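Local structure of phthiocerol synthesis polyketide synthase type I PpsC (Mycobacterium tuberculosis, 7AHB) at residues S197-G211 / R232-M244. The protein probably loads extender units onto the acyl carrier protein through this acyltransferase domain of a mycobacterial polyketide synthase that builds phthiocerol lipids. Sequence-based numbering, arbitrary orientation.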
loop_
_atom_site.group_PDB
_atom_site.type_symbol
_atom_site.label_atom_id
_atom_site.label_comp_id
_atom_site.label_asym_id
_atom_site.label_seq_id
_atom_site.Cartn_x
_atom_site.Cartn_y
_atom_site.Cartn_z
ATOM N N SER A 197 -7.678 -15.156 9.952
ATOM C CA SER A 197 -8.389 -14.868 8.713
ATOM C C SER A 197 -7.461 -14.906 7.500
ATOM O O SER A 197 -6.243 -14.756 7.616
ATOM C CB SER A 197 -9.054 -13.473 8.773
ATOM O OG SER A 197 -8.053 -12.469 8.866
ATOM N N LEU A 198 -8.054 -15.073 6.314
ATOM C CA LEU A 198 -7.354 -14.783 5.068
ATOM C C LEU A 198 -7.332 -13.263 4.923
ATOM O O LEU A 198 -8.383 -12.641 4.767
ATOM C CB LEU A 198 -8.059 -15.445 3.884
ATOM C CG LEU A 198 -7.291 -15.418 2.570
ATOM C CD1 LEU A 198 -7.726 -16.572 1.649
ATOM C CD2 LEU A 198 -7.480 -14.079 1.848
ATOM N N GLY A 199 -6.152 -12.656 5.013
ATOM C CA GLY A 199 -6.052 -11.205 5.052
ATOM C C GLY A 199 -5.824 -10.540 3.714
ATOM O O GLY A 199 -6.426 -9.495 3.421
ATOM N N ILE A 200 -4.967 -11.134 2.888
ATOM C CA ILE A 200 -4.639 -10.562 1.587
ATOM C C ILE A 200 -4.585 -11.681 0.564
ATOM O O ILE A 200 -3.844 -12.653 0.740
ATOM C CB ILE A 200 -3.301 -9.794 1.593
ATOM C CG1 ILE A 200 -3.339 -8.680 2.650
ATOM C CG2 ILE A 200 -3.010 -9.208 0.198
ATOM C CD1 ILE A 200 -2.070 -7.826 2.697
ATOM N N TYR A 201 -5.356 -11.535 -0.516
ATOM C CA TYR A 201 -5.163 -12.364 -1.708
ATOM C C TYR A 201 -3.999 -11.733 -2.462
ATOM O O TYR A 201 -4.191 -10.767 -3.214
ATOM C CB TYR A 201 -6.418 -12.399 -2.570
ATOM C CG TYR A 201 -7.666 -12.933 -1.900
ATOM C CD1 TYR A 201 -7.972 -14.276 -1.937
ATOM C CD2 TYR A 201 -8.539 -12.080 -1.250
ATOM C CE1 TYR A 201 -9.124 -14.767 -1.333
ATOM C CE2 TYR A 201 -9.697 -12.546 -0.648
ATOM C CZ TYR A 201 -9.989 -13.891 -0.699
ATOM O OH TYR A 201 -11.134 -14.344 -0.107
ATOM N N ALA A 202 -2.779 -12.247 -2.243
ATOM C CA ALA A 202 -1.614 -11.551 -2.783
ATOM C C ALA A 202 -1.383 -11.860 -4.264
ATOM O O ALA A 202 -1.051 -10.966 -5.054
ATOM C CB ALA A 202 -0.371 -11.895 -1.978
ATOM N N SER A 203 -1.543 -13.095 -4.653
ATOM C CA SER A 203 -1.305 -13.539 -6.013
ATOM C C SER A 203 -1.934 -14.919 -6.148
ATOM O O SER A 203 -2.484 -15.447 -5.167
ATOM C CB SER A 203 0.181 -13.592 -6.316
ATOM O OG SER A 203 0.780 -14.694 -5.682
ATOM N N PRO A 204 -1.857 -15.549 -7.321
ATOM C CA PRO A 204 -2.351 -16.935 -7.426
ATOM C C PRO A 204 -1.550 -17.903 -6.590
ATOM O O PRO A 204 -2.015 -19.028 -6.356
ATOM C CB PRO A 204 -2.232 -17.261 -8.924
ATOM C CG PRO A 204 -2.102 -15.919 -9.615
ATOM C CD PRO A 204 -1.391 -15.015 -8.618
ATOM N N ARG A 205 -0.362 -17.503 -6.124
ATOM C CA ARG A 205 0.549 -18.414 -5.447
ATOM C C ARG A 205 0.859 -18.047 -4.008
ATOM O O ARG A 205 1.437 -18.872 -3.298
ATOM C CB ARG A 205 1.878 -18.503 -6.214
ATOM C CG ARG A 205 1.892 -19.565 -7.291
ATOM C CD ARG A 205 2.966 -19.279 -8.353
ATOM N NE ARG A 205 2.531 -18.229 -9.288
ATOM C CZ ARG A 205 1.621 -18.415 -10.254
ATOM N NH1 ARG A 205 1.285 -17.405 -11.063
ATOM N NH2 ARG A 205 1.028 -19.609 -10.400
ATOM N N GLN A 206 0.498 -16.853 -3.562
ATOM C CA GLN A 206 0.785 -16.398 -2.211
ATOM C C GLN A 206 -0.447 -15.768 -1.583
ATOM O O GLN A 206 -1.210 -15.062 -2.248
ATOM C CB GLN A 206 1.924 -15.376 -2.203
ATOM C CG GLN A 206 3.301 -15.974 -2.525
ATOM C CD GLN A 206 4.412 -14.943 -2.398
ATOM O OE1 GLN A 206 4.334 -13.855 -2.976
ATOM N NE2 GLN A 206 5.443 -15.276 -1.631
ATOM N N THR A 207 -0.603 -15.986 -0.282
ATOM C CA THR A 207 -1.736 -15.491 0.483
ATOM C C THR A 207 -1.221 -15.060 1.847
ATOM O O THR A 207 -0.307 -15.673 2.389
ATOM C CB THR A 207 -2.822 -16.584 0.650
ATOM O OG1 THR A 207 -3.183 -17.148 -0.629
ATOM C CG2 THR A 207 -4.039 -16.036 1.318
ATOM N N VAL A 208 -1.828 -14.027 2.410
ATOM C CA VAL A 208 -1.450 -13.514 3.720
ATOM C C VAL A 208 -2.561 -13.858 4.696
ATOM O O VAL A 208 -3.744 -13.643 4.396
ATOM C CB VAL A 208 -1.193 -11.992 3.699
ATOM C CG1 VAL A 208 -0.845 -11.511 5.111
ATOM C CG2 VAL A 208 -0.072 -11.662 2.733
ATOM N N ILE A 209 -2.178 -14.385 5.859
ATOM C CA ILE A 209 -3.098 -14.656 6.948
ATOM C C ILE A 209 -2.859 -13.634 8.055
ATOM O O ILE A 209 -1.771 -13.054 8.206
ATOM C CB ILE A 209 -2.959 -16.095 7.485
ATOM C CG1 ILE A 209 -1.523 -16.367 7.942
ATOM C CG2 ILE A 209 -3.409 -17.090 6.438
ATOM C CD1 ILE A 209 -1.357 -17.748 8.685
ATOM N N SER A 210 -3.889 -13.431 8.859
ATOM C CA SER A 210 -3.851 -12.392 9.868
ATOM C C SER A 210 -4.509 -12.913 11.129
ATOM O O SER A 210 -5.511 -13.619 11.052
ATOM C CB SER A 210 -4.565 -11.107 9.369
ATOM O OG SER A 210 -4.573 -10.144 10.390
ATOM N N GLY A 211 -3.944 -12.569 12.289
ATOM C CA GLY A 211 -4.536 -12.970 13.535
ATOM C C GLY A 211 -3.564 -12.894 14.704
ATOM O O GLY A 211 -2.487 -12.298 14.624
ATOM N N ARG A 232 6.844 -14.150 8.443
ATOM C CA ARG A 232 6.070 -13.177 9.206
ATOM C C ARG A 232 6.085 -11.838 8.483
ATOM O O ARG A 232 7.102 -11.442 7.914
ATOM C CB ARG A 232 6.643 -13.028 10.618
ATOM C CG ARG A 232 5.711 -12.378 11.659
ATOM C CD ARG A 232 6.472 -12.195 12.939
ATOM N NE ARG A 232 5.721 -11.693 14.083
ATOM C CZ ARG A 232 5.465 -10.410 14.286
ATOM N NH1 ARG A 232 5.829 -9.503 13.366
ATOM N NH2 ARG A 232 4.807 -10.036 15.385
ATOM N N VAL A 233 4.940 -11.163 8.467
ATOM C CA VAL A 233 4.862 -9.787 7.990
ATOM C C VAL A 233 5.379 -8.848 9.076
ATOM O O VAL A 233 5.185 -9.090 10.273
ATOM C CB VAL A 233 3.420 -9.447 7.598
ATOM C CG1 VAL A 233 3.305 -7.998 7.187
ATOM C CG2 VAL A 233 2.962 -10.362 6.445
ATOM N N ASN A 234 6.049 -7.769 8.661
ATOM C CA ASN A 234 6.591 -6.790 9.606
ATOM C C ASN A 234 5.459 -5.875 10.050
ATOM O O ASN A 234 5.330 -4.728 9.620
ATOM C CB ASN A 234 7.721 -5.986 8.985
ATOM C CG ASN A 234 8.491 -5.173 10.021
ATOM O OD1 ASN A 234 8.649 -5.590 11.173
ATOM N ND2 ASN A 234 8.965 -3.998 9.613
ATOM N N ILE A 235 4.610 -6.402 10.929
ATOM C CA ILE A 235 3.441 -5.659 11.382
ATOM C C ILE A 235 3.049 -6.220 12.731
ATOM O O ILE A 235 3.243 -7.404 12.999
ATOM C CB ILE A 235 2.286 -5.735 10.348
ATOM C CG1 ILE A 235 1.203 -4.710 10.687
ATOM C CG2 ILE A 235 1.675 -7.132 10.308
ATOM C CD1 ILE A 235 0.030 -4.708 9.709
ATOM N N GLU A 236 2.550 -5.348 13.612
ATOM C CA GLU A 236 2.266 -5.722 14.995
ATOM C C GLU A 236 0.788 -5.567 15.342
ATOM O O GLU A 236 0.444 -5.469 16.527
ATOM C CB GLU A 236 3.150 -4.909 15.955
ATOM C CG GLU A 236 4.653 -4.950 15.593
ATOM C CD GLU A 236 5.220 -6.362 15.505
ATOM O OE1 GLU A 236 4.829 -7.196 16.347
ATOM O OE2 GLU A 236 6.017 -6.646 14.567
ATOM N N VAL A 237 -0.088 -5.566 14.330
ATOM C CA VAL A 237 -1.531 -5.682 14.497
ATOM C C VAL A 237 -2.050 -6.650 13.439
ATOM O O VAL A 237 -1.336 -7.030 12.504
ATOM C CB VAL A 237 -2.264 -4.337 14.372
ATOM C CG1 VAL A 237 -2.079 -3.521 15.677
ATOM C CG2 VAL A 237 -1.796 -3.557 13.165
ATOM N N ALA A 238 -3.340 -6.996 13.575
ATOM C CA ALA A 238 -3.981 -7.986 12.703
ATOM C C ALA A 238 -5.117 -7.334 11.923
ATOM O O ALA A 238 -6.297 -7.516 12.255
ATOM C CB ALA A 238 -4.520 -9.186 13.503
ATOM N N PRO A 239 -4.814 -6.537 10.907
ATOM C CA PRO A 239 -5.879 -5.959 10.089
ATOM C C PRO A 239 -6.476 -7.036 9.199
ATOM O O PRO A 239 -5.963 -8.154 9.104
ATOM C CB PRO A 239 -5.159 -4.900 9.272
ATOM C CG PRO A 239 -3.776 -5.493 9.089
ATOM C CD PRO A 239 -3.479 -6.162 10.406
ATOM N N HIS A 240 -7.579 -6.687 8.539
ATOM C CA HIS A 240 -8.239 -7.601 7.603
ATOM C C HIS A 240 -8.612 -8.909 8.301
ATOM O O HIS A 240 -8.331 -10.007 7.812
ATOM C CB HIS A 240 -7.342 -7.843 6.388
ATOM C CG HIS A 240 -6.733 -6.587 5.852
ATOM N ND1 HIS A 240 -7.493 -5.548 5.355
ATOM C CD2 HIS A 240 -5.447 -6.167 5.806
ATOM C CE1 HIS A 240 -6.698 -4.549 5.019
ATOM N NE2 HIS A 240 -5.450 -4.911 5.249
ATOM N N ASN A 241 -9.273 -8.771 9.449
ATOM C CA ASN A 241 -9.533 -9.860 10.371
ATOM C C ASN A 241 -10.698 -9.441 11.246
ATOM O O ASN A 241 -10.949 -8.231 11.384
ATOM C CB ASN A 241 -8.275 -10.132 11.213
ATOM C CG ASN A 241 -8.487 -11.203 12.276
ATOM O OD1 ASN A 241 -9.078 -10.945 13.307
ATOM N ND2 ASN A 241 -7.978 -12.390 12.035
ATOM N N PRO A 242 -11.448 -10.403 11.811
ATOM C CA PRO A 242 -12.516 -10.062 12.770
ATOM C C PRO A 242 -12.119 -9.090 13.855
ATOM O O PRO A 242 -12.972 -8.339 14.355
ATOM C CB PRO A 242 -12.874 -11.438 13.375
ATOM C CG PRO A 242 -12.600 -12.423 12.275
ATOM C CD PRO A 242 -11.530 -11.822 11.372
ATOM N N ALA A 243 -10.862 -9.126 14.284
ATOM C CA ALA A 243 -10.411 -8.221 15.327
ATOM C C ALA A 243 -10.784 -6.772 15.020
ATOM O O ALA A 243 -10.917 -5.954 15.939
ATOM C CB ALA A 243 -8.892 -8.342 15.502
ATOM N N MET A 244 -10.946 -6.435 13.744
ATOM C CA MET A 244 -11.175 -5.040 13.362
ATOM C C MET A 244 -12.625 -4.605 13.534
ATOM O O MET A 244 -12.895 -3.391 13.518
ATOM C CB MET A 244 -10.738 -4.792 11.910
ATOM C CG MET A 244 -9.275 -5.005 11.663
ATOM S SD MET A 244 -8.188 -3.838 12.490
ATOM C CE MET A 244 -7.769 -4.671 14.005
#
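S197 and S210, neighbours on the antiparallel β-hairpin 197-211, bond to the loop 232-244 that carries H240, joining the small ferredoxin-like subdomain of the acyltransferase fold to the probable active site. The tight part lies around these serines. S210 OG donates to P239 O at 2.7 Å, slightly tilted from the carbonyl plane; holding OG anti to its own backbone N (chi1 177°) turns it toward the loop and brings it near A238, whose small methyl fits close to G211 N. S197 OG donates to H240 O, also at 2.7 Å. A short hydroxyl on each strand thus grips one of two successive loop carbonyls, fixing the backbone on both sides of H240. Beside this serine pair, N241 turns its amide ND2 to S197 OG (3.2 Å, N-H...O 136°), weakly to S210 O, and to E195 O, just before the first strand. H240 CB lies 3.5 Å from G199 O, beside the classic bulge where G199 and I200 both face V208; glycine suits this place because S210 CB would crowd a side chain. The H240 ring has P239 CB against one face, toward the rim, and bonds N296 O through ND1 and S138 OG through NE2, consistent with the His-Ser pair of acyltransferases; S138 sits in a GxSxG sequence, probably the nucleophile elbow. The looser side is apolar: buried V208 and partly exposed V233 cross at about a right angle, meeting only CG1 to CG2 at 4.2 Å. Back in the tight part, N241 OD1 closes an Asx turn, taking A243 N in its carbonyl plane at 2.7 Å.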